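Local coordinates for protein arsenate Reductase (Corynebacterium glutamicum, PDB 3T38) that reduces arsenate to arsenite in a thioredoxin-dependent reaction, so helping the bacterium to survive arsenic stress, at residues L9-N12 with I13-I17; E60-A63 with K64-H68; V89-G93 with R94-A98. All blocks are in the same frame, centred on the assembly; numbering follows the deposited sequence.

Interaction 1 (L9-N12 with I13-I17); sequences LHTN and ILNRI
His10 and Leu14 are joined by the first of three successive backbone bonds: Leu14 N gives its hydrogen to His10 O at 2.8 Å, almost straight at 176°. Asn15 N to Thr11 O and Arg16 N to Asn12 O continue the ladder. Residues 9-12 and 13-17 are one unbroken piece of chain winding into the opening turns of helix 10-24.

Around this spiral the side chains mostly meet carbonyl oxygens one turn back. Ile13 holds CG1 beside its backbone N and folds the ethyl arm toward the start of the helix (chi2 64°). The tip CD1 arrives 3.1 Å from Leu9 O, a tight fit. Leu14 lies over the carbonyl that its own amide uses, CG being 3.3 Å from His10 O. This is the leading end of the first of three helices, 10-24, 31-49 and 55-73, that make up the N-terminal part of the chain; Leu14 is buried against Ile38, Phe39 and Tyr42 of helix 31-49. The His10 ring has Leu9 CG over one face, toward the rim, and its ND1 is hydrogen-bonded to Tyr42 OH.

On another flank Thr11 and Asn15 run side by side in the same direction, CG2 of Thr11 lying 4.0 Å from ND2 of Asn15. The amide planes of Asn12 and Asn15 are turned 42° from each other, and OD1 of Asn12 stays 3.8 Å from ND2 of Asn15. Tyr169 of the second subunit packs on Thr11, and Arg152 of that subunit on Asn15.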
loop_
_atom_site.group_PDB
_atom_site.type_symbol
_atom_site.label_atom_id
_atom_site.label_comp_id
_atom_site.label_asym_id
_atom_site.label_seq_id
_atom_site.Cartn_x
_atom_site.Cartn_y
_atom_site.Cartn_z
ATOM N N LEU A 9 11.099 15.701 -11.761
ATOM C CA LEU A 9 9.672 15.343 -11.949
ATOM C C LEU A 9 8.975 15.485 -10.562
ATOM O O LEU A 9 9.256 16.447 -9.789
ATOM C CB LEU A 9 9.569 13.909 -12.541
ATOM C CG LEU A 9 8.377 13.315 -13.320
ATOM C CD1 LEU A 9 8.256 13.817 -14.775
ATOM C CD2 LEU A 9 8.442 11.784 -13.288
ATOM N N HIS A 10 8.152 14.492 -10.222
ATOM C CA HIS A 10 7.096 14.634 -9.197
ATOM C C HIS A 10 7.555 14.819 -7.779
ATOM O O HIS A 10 6.831 15.418 -6.970
ATOM C CB HIS A 10 6.066 13.510 -9.313
ATOM C CG HIS A 10 5.417 13.420 -10.669
ATOM N ND1 HIS A 10 4.844 12.254 -11.149
ATOM C CD2 HIS A 10 5.286 14.334 -11.665
ATOM C CE1 HIS A 10 4.356 12.467 -12.358
ATOM N NE2 HIS A 10 4.609 13.719 -12.693
ATOM N N THR A 11 8.772 14.353 -7.495
ATOM C CA THR A 11 9.420 14.474 -6.166
ATOM C C THR A 11 9.337 15.878 -5.577
ATOM O O THR A 11 9.093 16.061 -4.394
ATOM C CB THR A 11 10.953 14.028 -6.258
ATOM O OG1 THR A 11 11.037 12.595 -6.310
ATOM C CG2 THR A 11 11.853 14.585 -5.059
ATOM N N ASN A 12 9.605 16.875 -6.410
ATOM C CA ASN A 12 9.569 18.234 -5.959
ATOM C C ASN A 12 8.149 18.723 -5.724
ATOM O O ASN A 12 7.879 19.417 -4.743
ATOM C CB ASN A 12 10.350 19.142 -6.934
ATOM C CG ASN A 12 11.855 18.882 -6.881
ATOM O OD1 ASN A 12 12.400 18.462 -5.846
ATOM N ND2 ASN A 12 12.536 19.115 -8.007
ATOM N N ILE A 13 7.235 18.335 -6.597
ATOM C CA ILE A 13 5.827 18.667 -6.412
ATOM C C ILE A 13 5.321 18.078 -5.110
ATOM O O ILE A 13 4.750 18.811 -4.316
ATOM C CB ILE A 13 4.971 18.198 -7.577
ATOM C CG1 ILE A 13 5.479 18.862 -8.865
ATOM C CG2 ILE A 13 3.488 18.453 -7.305
ATOM C CD1 ILE A 13 6.977 18.405 -9.216
ATOM N N LEU A 14 5.550 16.768 -4.924
ATOM C CA LEU A 14 5.219 16.022 -3.693
ATOM C C LEU A 14 5.825 16.718 -2.451
ATOM O O LEU A 14 5.180 16.834 -1.409
ATOM C CB LEU A 14 5.620 14.516 -3.808
ATOM C CG LEU A 14 4.968 13.663 -4.935
ATOM C CD1 LEU A 14 5.580 12.239 -5.087
ATOM C CD2 LEU A 14 3.419 13.517 -4.768
ATOM N N ASN A 15 7.059 17.192 -2.552
ATOM C CA ASN A 15 7.634 17.937 -1.438
ATOM C C ASN A 15 6.784 19.166 -1.083
ATOM O O ASN A 15 6.578 19.437 0.106
ATOM C CB ASN A 15 9.066 18.407 -1.735
ATOM C CG ASN A 15 10.071 17.311 -1.674
ATOM O OD1 ASN A 15 9.912 16.334 -0.927
ATOM N ND2 ASN A 15 11.139 17.460 -2.445
ATOM N N ARG A 16 6.287 19.876 -2.107
ATOM C CA ARG A 16 5.478 21.083 -1.888
ATOM C C ARG A 16 4.154 20.799 -1.170
ATOM O O ARG A 16 3.822 21.475 -0.205
ATOM C CB ARG A 16 5.280 21.911 -3.157
ATOM C CG ARG A 16 4.511 23.220 -2.916
ATOM C CD ARG A 16 3.944 23.858 -4.217
ATOM N NE ARG A 16 3.283 22.854 -5.057
ATOM C CZ ARG A 16 2.080 22.350 -4.803
ATOM N NH1 ARG A 16 1.389 22.782 -3.749
ATOM N NH2 ARG A 16 1.546 21.432 -5.612
ATOM N N ILE A 17 3.463 19.756 -1.620
ATOM C CA ILE A 17 2.256 19.201 -0.992
ATOM C C ILE A 17 2.455 18.723 0.466
ATOM O O ILE A 17 1.619 18.998 1.339
ATOM C CB ILE A 17 1.656 18.049 -1.891
ATOM C CG1 ILE A 17 1.222 18.582 -3.264
ATOM C CG2 ILE A 17 0.445 17.387 -1.230
ATOM C CD1 ILE A 17 1.176 17.487 -4.315
#

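Interaction 2 (E60-A63 with K64-H68); sequences EGFA and KDRLH. With D1D ((4S,5S)-1,2-dithiane-4,5-diol), chain C.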
loop_
_atom_site.group_PDB
_atom_site.type_symbol
_atom_site.label_atom_id
_atom_site.label_comp_id
_atom_site.label_asym_id
_atom_site.label_seq_id
_atom_site.Cartn_x
_atom_site.Cartn_y
_atom_site.Cartn_z
ATOM N N GLU A 60 -2.411 13.359 -3.664
ATOM C CA GLU A 60 -2.802 14.430 -2.747
ATOM C C GLU A 60 -4.240 14.243 -2.258
ATOM O O GLU A 60 -4.500 14.389 -1.073
ATOM C CB GLU A 60 -2.707 15.811 -3.402
ATOM C CG GLU A 60 -3.110 16.902 -2.416
ATOM C CD GLU A 60 -2.982 18.298 -2.955
ATOM O OE1 GLU A 60 -2.777 18.454 -4.169
ATOM O OE2 GLU A 60 -3.070 19.256 -2.156
ATOM N N GLY A 61 -5.141 13.889 -3.170
ATOM C CA GLY A 61 -6.533 13.607 -2.797
ATOM C C GLY A 61 -6.669 12.407 -1.860
ATOM O O GLY A 61 -7.301 12.495 -0.805
ATOM N N PHE A 62 -6.085 11.293 -2.268
ATOM C CA PHE A 62 -5.958 10.088 -1.432
ATOM C C PHE A 62 -5.286 10.318 -0.051
ATOM O O PHE A 62 -5.814 9.933 0.980
ATOM C CB PHE A 62 -5.147 9.072 -2.220
ATOM C CG PHE A 62 -5.163 7.714 -1.662
ATOM C CD1 PHE A 62 -6.249 7.246 -0.933
ATOM C CD2 PHE A 62 -4.084 6.865 -1.899
ATOM C CE1 PHE A 62 -6.241 5.923 -0.457
ATOM C CE2 PHE A 62 -4.057 5.571 -1.411
ATOM C CZ PHE A 62 -5.148 5.100 -0.695
ATOM N N ALA A 63 -4.147 10.968 -0.018
ATOM C CA ALA A 63 -3.557 11.336 1.267
ATOM C C ALA A 63 -4.464 12.169 2.115
ATOM O O ALA A 63 -4.597 11.856 3.286
ATOM C CB ALA A 63 -2.166 12.048 1.096
ATOM N N LYS A 64 -5.041 13.237 1.568
ATOM C CA LYS A 64 -5.938 14.127 2.318
ATOM C C LYS A 64 -7.168 13.361 2.861
ATOM O O LYS A 64 -7.595 13.555 4.024
ATOM C CB LYS A 64 -6.400 15.307 1.443
ATOM C CG LYS A 64 -5.286 16.360 1.191
ATOM C CD LYS A 64 -5.778 17.638 0.562
ATOM C CE LYS A 64 -4.628 18.674 0.514
ATOM N NZ LYS A 64 -4.956 19.950 -0.234
ATOM N N ASP A 65 -7.712 12.434 2.057
ATOM C CA ASP A 65 -8.817 11.667 2.555
ATOM C C ASP A 65 -8.354 10.748 3.655
ATOM O O ASP A 65 -9.045 10.587 4.676
ATOM C CB ASP A 65 -9.602 10.877 1.487
ATOM C CG ASP A 65 -10.964 10.309 2.099
ATOM O OD1 ASP A 65 -11.511 10.917 3.123
ATOM O OD2 ASP A 65 -11.469 9.274 1.618
ATOM N N ARG A 66 -7.173 10.160 3.478
ATOM C CA ARG A 66 -6.597 9.253 4.494
ATOM C C ARG A 66 -6.285 9.948 5.837
ATOM O O ARG A 66 -6.637 9.453 6.912
ATOM C CB ARG A 66 -5.360 8.553 3.948
ATOM C CG ARG A 66 -5.691 7.413 2.999
ATOM C CD ARG A 66 -4.417 6.871 2.405
ATOM N NE ARG A 66 -3.764 6.045 3.422
ATOM C CZ ARG A 66 -2.518 5.597 3.347
ATOM N NH1 ARG A 66 -1.718 5.971 2.346
ATOM N NH2 ARG A 66 -2.065 4.794 4.306
ATOM N N LEU A 67 -5.694 11.119 5.766
ATOM C CA LEU A 67 -5.443 11.892 6.993
ATOM C C LEU A 67 -6.719 12.243 7.718
ATOM O O LEU A 67 -6.747 12.152 8.886
ATOM C CB LEU A 67 -4.621 13.145 6.705
ATOM C CG LEU A 67 -3.176 12.845 6.351
ATOM C CD1 LEU A 67 -2.525 14.061 5.603
ATOM C CD2 LEU A 67 -2.393 12.501 7.629
ATOM N N HIS A 68 -7.786 12.606 6.985
ATOM C CA HIS A 68 -9.104 12.881 7.591
ATOM C C HIS A 68 -9.654 11.618 8.244
ATOM O O HIS A 68 -10.041 11.660 9.394
ATOM C CB HIS A 68 -10.098 13.462 6.583
ATOM C CG HIS A 68 -11.428 13.833 7.190
ATOM N ND1 HIS A 68 -11.644 15.029 7.853
ATOM C CD2 HIS A 68 -12.613 13.163 7.232
ATOM C CE1 HIS A 68 -12.891 15.070 8.294
ATOM N NE2 HIS A 68 -13.501 13.951 7.930
HETATM S S1 D1D C . 2.843 3.725 5.441
HETATM C C1 D1D C . 3.798 4.440 6.819
HETATM C C2 D1D C . 2.873 5.258 7.645
HETATM O O2 D1D C . 3.638 5.970 8.532
HETATM C C3 D1D C . 2.350 6.388 6.791
HETATM O O3 D1D C . 2.256 7.399 7.679
HETATM C C4 D1D C . 0.988 6.231 6.170
HETATM S S4 D1D C . 1.161 5.119 4.737
#
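One face of the Phe62 ring carries the aliphatic part of Arg66, an i to i+4 pairing along helix 55-73, third of the N-terminal helices. CD of Arg66 sits 3.7 Å from the ring centroid, displaced toward the rim, in a CH-pi contact. The guanidinium plane is tilted 34° from the ring, and its CZ is 5.3 Å from the Phe62 centroid, so any cation-pi attraction is weak. Leu45, Phe142, Lys144 and Pro145 also pack around the ring. Obliquely to the guanidinium comes the bound dithiane diol, with its sulfur S4 3.3 Å from NH2 of Arg66.

Arg66 is one of five residues of the ligand pocket. Its chain is extended as far as CD, which lies on the ring, and bends at chi3 (77°), bringing NH2 towards the dithiane diol. NE of Arg66 makes a salt bridge to Asp149 of helix 148-153, NH1 a hydrogen bond to Ser41 of helix 31-49, and NH2 a long, weak ion pair with Glu40 of the second subunit.

Beneath, the backbone keeps regular helical bonds, including Arg66 N to Phe62 O and Leu67 N to Ala63 O. On a different side of the helix Glu60 and Lys64, both extended beyond CG, run alongside one another and point the same way, near Ile17 and Leu21 of helix 10-24. CE of Lys64 passes 3.7 Å from CG of Glu60, and the pair closes in a salt bridge: Lys64 NZ reaches OE2 of Glu60 at 2.8 Å, on the anti side and 35° out of the carboxylate plane.

Interaction 3 (V89-G93 with R94-A98); sequences VHNAG and RSQIA
Asn91 meets Gln96 through backbone and side chain: NE2 of Gln96 donates to Asn91 O at 2.8 Å, with an N-H...O angle of 159°. The donor stands above the carbonyl plane rather than on a lone pair, while the oxygen lies close to the Gln96 amide plane. The setting is the phosphatase P-loop, the CX5R signature that runs from Cys88 to Arg94 and leads from strand 83-88 into helix 94-106. The Gln96 chain bends at chi2, -82°, and this carries its amide back over the loop. There it lies nearly parallel to the Asn91 amide, 10° apart, although the two side chains cross at about a right angle. ND2 of Asn91 also points to OG of Ser95 at 2.7 Å, but the placement of that hydroxyl is less sure.

Gly93 O receives Ile97 N at 2.9 Å and, weakly, Gln96 N, as the loop passes into helix 94-106.

In the next shell, Asn91 is fixed at both ends of its amide, OD1 by Lys144 N and ND2 by Ser114 OG, while Phe142 O takes a weak bond from Gln96 NE2. Arg94 extends from CG to NE; its guanidinium pairs with Glu178 and Glu187. Ile97 packs on Ile194 and Ile197 of helix 190-211, and over the turn its CG1 lies 3.3 Å from Gly93 O.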
loop_
_atom_site.group_PDB
_atom_site.type_symbol
_atom_site.label_atom_id
_atom_site.label_comp_id
_atom_site.label_asym_id
_atom_site.label_seq_id
_atom_site.Cartn_x
_atom_site.Cartn_y
_atom_site.Cartn_z
ATOM N N VAL A 89 -12.417 -6.388 -5.031
ATOM C CA VAL A 89 -11.051 -6.758 -5.405
ATOM C C VAL A 89 -10.297 -5.581 -6.052
ATOM O O VAL A 89 -9.303 -5.152 -5.525
ATOM C CB VAL A 89 -10.965 -8.062 -6.239
ATOM C CG1 VAL A 89 -9.507 -8.318 -6.683
ATOM C CG2 VAL A 89 -11.532 -9.271 -5.435
ATOM N N HIS A 90 -10.851 -4.988 -7.106
ATOM C CA HIS A 90 -10.142 -4.070 -7.984
ATOM C C HIS A 90 -10.483 -2.633 -7.746
ATOM O O HIS A 90 -9.867 -1.776 -8.370
ATOM C CB HIS A 90 -10.504 -4.378 -9.415
ATOM C CG HIS A 90 -10.074 -5.734 -9.826
ATOM N ND1 HIS A 90 -10.964 -6.693 -10.236
ATOM C CD2 HIS A 90 -8.842 -6.306 -9.862
ATOM C CE1 HIS A 90 -10.296 -7.789 -10.554
ATOM N NE2 HIS A 90 -9.008 -7.581 -10.320
ATOM N N ASN A 91 -11.457 -2.385 -6.879
ATOM C CA ASN A 91 -11.910 -1.048 -6.566
ATOM C C ASN A 91 -12.190 -0.322 -7.894
ATOM O O ASN A 91 -11.944 0.882 -8.027
ATOM C CB ASN A 91 -10.909 -0.264 -5.647
ATOM C CG ASN A 91 -11.514 1.037 -5.093
ATOM O OD1 ASN A 91 -10.810 2.044 -4.916
ATOM N ND2 ASN A 91 -12.823 1.034 -4.836
ATOM N N ALA A 92 -12.658 -1.079 -8.888
ATOM C CA ALA A 92 -13.045 -0.522 -10.135
ATOM C C ALA A 92 -14.504 -0.699 -10.497
ATOM O O ALA A 92 -14.997 -0.012 -11.412
ATOM C CB ALA A 92 -12.204 -1.064 -11.195
ATOM N N GLY A 93 -15.205 -1.615 -9.823
ATOM C CA GLY A 93 -16.607 -1.934 -10.143
ATOM C C GLY A 93 -17.444 -1.862 -8.885
ATOM O O GLY A 93 -17.725 -0.759 -8.357
ATOM N N ARG A 94 -17.760 -3.046 -8.345
ATOM C CA ARG A 94 -18.578 -3.212 -7.114
ATOM C C ARG A 94 -18.458 -2.115 -6.032
ATOM O O ARG A 94 -19.464 -1.514 -5.624
ATOM C CB ARG A 94 -18.248 -4.555 -6.444
ATOM C CG ARG A 94 -18.749 -5.773 -7.221
ATOM C CD ARG A 94 -18.165 -7.085 -6.667
ATOM N NE ARG A 94 -18.754 -8.279 -7.262
ATOM C CZ ARG A 94 -18.482 -8.748 -8.487
ATOM N NH1 ARG A 94 -17.626 -8.115 -9.298
ATOM N NH2 ARG A 94 -19.080 -9.865 -8.917
ATOM N N SER A 95 -17.248 -1.889 -5.517
ATOM C CA SER A 95 -17.107 -0.904 -4.412
ATOM C C SER A 95 -17.316 0.540 -4.860
ATOM O O SER A 95 -17.718 1.392 -4.070
ATOM C CB SER A 95 -15.781 -1.053 -3.641
ATOM O OG SER A 95 -14.631 -0.998 -4.484
ATOM N N GLN A 96 -17.026 0.815 -6.105
ATOM C CA GLN A 96 -17.211 2.156 -6.660
ATOM C C GLN A 96 -18.678 2.456 -6.914
ATOM O O GLN A 96 -19.132 3.576 -6.670
ATOM C CB GLN A 96 -16.405 2.321 -7.963
ATOM C CG GLN A 96 -14.882 2.155 -7.786
ATOM C CD GLN A 96 -14.204 3.434 -7.274
ATOM O OE1 GLN A 96 -14.873 4.388 -6.867
ATOM N NE2 GLN A 96 -12.860 3.470 -7.311
ATOM N N ILE A 97 -19.393 1.462 -7.417
ATOM C CA ILE A 97 -20.823 1.504 -7.577
ATOM C C ILE A 97 -21.482 1.702 -6.236
ATOM O O ILE A 97 -22.332 2.607 -6.103
ATOM C CB ILE A 97 -21.375 0.176 -8.184
ATOM C CG1 ILE A 97 -20.754 -0.061 -9.556
ATOM C CG2 ILE A 97 -22.946 0.211 -8.214
ATOM C CD1 ILE A 97 -21.020 -1.491 -10.107
ATOM N N ALA A 98 -21.110 0.879 -5.246
ATOM C CA ALA A 98 -21.770 0.944 -3.968
ATOM C C ALA A 98 -21.515 2.312 -3.339
ATOM O O ALA A 98 -22.415 2.950 -2.778
ATOM C CB ALA A 98 -21.292 -0.148 -3.045
#

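Interactions 1 and 2 belong to the N-terminal helices and touch directly: Ile17 CG2 lies 3.8 Å from Glu60 CG, with centres 16 Å apart. The dithiane diol touches Arg66 of interaction 2, whereas the Leu14 side chain of interaction 1 is about 13 Å away. Interaction 3, the P-loop with the opening of helix 94-106, is in the low molecular weight phosphatase fold, 29 Å from interaction 1 and 19 Å from interaction 2 between centres. Nearest atoms of interactions 2 and 3 are about 7 Å apart, but Phe142 and Lys144, both packed on Phe62, bridge the gap: Lys144 N bonds to OD1 of Asn91, and Phe142 O takes a weak bond from Gln96 NE2.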